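Side-chain contact in putative MAR1 (Leishmania donovani, PDB 1X9G), which is a putative ribonuclease of the isochorismatase superfamily whose actual activity remains unestablished: residues 175-179 with 180-184. Sequence-based numbering, arbitrary orientation.
Sequences QMTKD and AMDPN
D179 reaches forward over the start of the next turn and takes the amide of M181 on its carboxylate: M181 N to D179 OD1 is 3.1 Å, with a nearly straight N-H...O angle of 159°. The amide meets OD1 on the anti side, a little out of the carboxylate plane. CG lies anti to the backbone N of D179 (chi1 -151°), which turns the carboxylate toward the chain that follows. This side-chain-to-main-chain bond, to the residue two further on, is that of an Asx turn. The same oxygen also accepts from the hydroxyl of T91 of the second subunit, so OD1 joins the turn to the second subunit.

The backbone closes the turn with a second, weaker-looking bond. D182 N sits 3.3 Å from D179 O, bent to 136° and well above the carbonyl plane, while CB of D182 lies close against that same carbonyl oxygen.

The carboxylate of D182 serves the next element. Its OD2 accepts from N184 N at 3.0 Å and also bonds Y16 OH, while OD1 bonds H15 NE2, so both carboxylate oxygens are held. The methyl CG2 of T177 comes to 3.5 Å from D182 OD2, the two side chains crossing at about a right angle. OG1 of T177 instead bonds back to L173 O in the preceding helix.

The arrangement is a type I beta turn from D179 to D182, overlapped by the Asx turn at D179 and followed by the capping bond of D182, a second Asx turn, ahead of helix 185-191; it forms the link between helices 169-176 and 185-191.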
# COMPACT_ATOMS: atom_id res chain seq x y z
N GLN A 175 -5.36 11.25 19.74
CA GLN A 175 -5.89 9.91 19.90
C GLN A 175 -5.84 9.57 21.38
O GLN A 175 -6.70 8.84 21.88
CB GLN A 175 -5.07 8.90 19.09
CG GLN A 175 -5.38 8.80 17.57
CD GLN A 175 -4.33 7.95 16.86
OE1 GLN A 175 -4.01 6.87 17.33
NE2 GLN A 175 -3.75 8.45 15.78
N MET A 176 -4.84 10.08 22.07
CA MET A 176 -4.71 9.89 23.48
C MET A 176 -5.68 10.77 24.36
O MET A 176 -5.99 10.37 25.47
CB MET A 176 -3.25 10.12 23.89
CG MET A 176 -2.29 9.01 23.48
SD MET A 176 -0.51 9.44 23.64
CE MET A 176 -0.12 8.61 25.20
N THR A 177 -6.12 11.93 23.86
CA THR A 177 -7.09 12.78 24.60
C THR A 177 -8.45 12.76 23.98
O THR A 177 -8.83 13.74 23.35
CB THR A 177 -6.72 14.30 24.56
OG1 THR A 177 -5.85 14.59 23.47
CG2 THR A 177 -6.07 14.75 25.87
N LYS A 178 -9.23 11.70 24.11
CA LYS A 178 -10.25 11.48 23.08
C LYS A 178 -11.35 12.57 22.89
O LYS A 178 -12.26 12.42 22.06
CB LYS A 178 -10.80 10.07 23.25
CG LYS A 178 -9.77 8.93 23.00
CD LYS A 178 -10.39 7.82 22.08
CE LYS A 178 -9.46 6.65 21.81
NZ LYS A 178 -8.22 7.01 20.98
N ASP A 179 -11.22 13.70 23.62
CA ASP A 179 -12.30 14.72 23.76
C ASP A 179 -11.72 16.14 23.95
O ASP A 179 -10.76 16.30 24.69
CB ASP A 179 -13.16 14.37 24.98
CG ASP A 179 -14.60 14.85 24.85
OD1 ASP A 179 -14.85 16.09 24.74
OD2 ASP A 179 -15.50 13.96 24.89
N ALA A 180 -12.30 17.16 23.32
CA ALA A 180 -11.81 18.54 23.48
C ALA A 180 -12.20 19.16 24.85
O ALA A 180 -11.79 20.28 25.16
CB ALA A 180 -12.26 19.44 22.32
N MET A 181 -13.00 18.44 25.64
CA MET A 181 -13.35 18.85 27.02
C MET A 181 -12.60 18.03 28.06
O MET A 181 -13.03 17.89 29.20
CB MET A 181 -14.87 18.78 27.24
CG MET A 181 -15.65 19.88 26.50
SD MET A 181 -15.43 21.58 27.14
CE MET A 181 -14.11 22.26 26.10
N ASP A 182 -11.46 17.48 27.64
CA ASP A 182 -10.63 16.64 28.48
C ASP A 182 -9.85 17.54 29.43
O ASP A 182 -9.41 18.60 29.01
CB ASP A 182 -9.65 15.84 27.61
CG ASP A 182 -8.93 14.77 28.38
OD1 ASP A 182 -9.50 13.66 28.51
OD2 ASP A 182 -7.83 15.03 28.89
N PRO A 183 -9.67 17.11 30.71
CA PRO A 183 -9.02 18.00 31.69
C PRO A 183 -7.64 18.41 31.20
O PRO A 183 -7.14 19.50 31.55
CB PRO A 183 -8.89 17.11 32.94
CG PRO A 183 -9.96 16.11 32.81
CD PRO A 183 -10.04 15.82 31.32
N ASN A 184 -7.05 17.57 30.35
CA ASN A 184 -5.72 17.89 29.87
C ASN A 184 -5.62 18.57 28.50
O ASN A 184 -4.53 18.94 28.06
CB ASN A 184 -4.76 16.72 30.06
CG ASN A 184 -4.28 16.62 31.47
OD1 ASN A 184 -3.71 17.58 32.01
ND2 ASN A 184 -4.52 15.49 32.10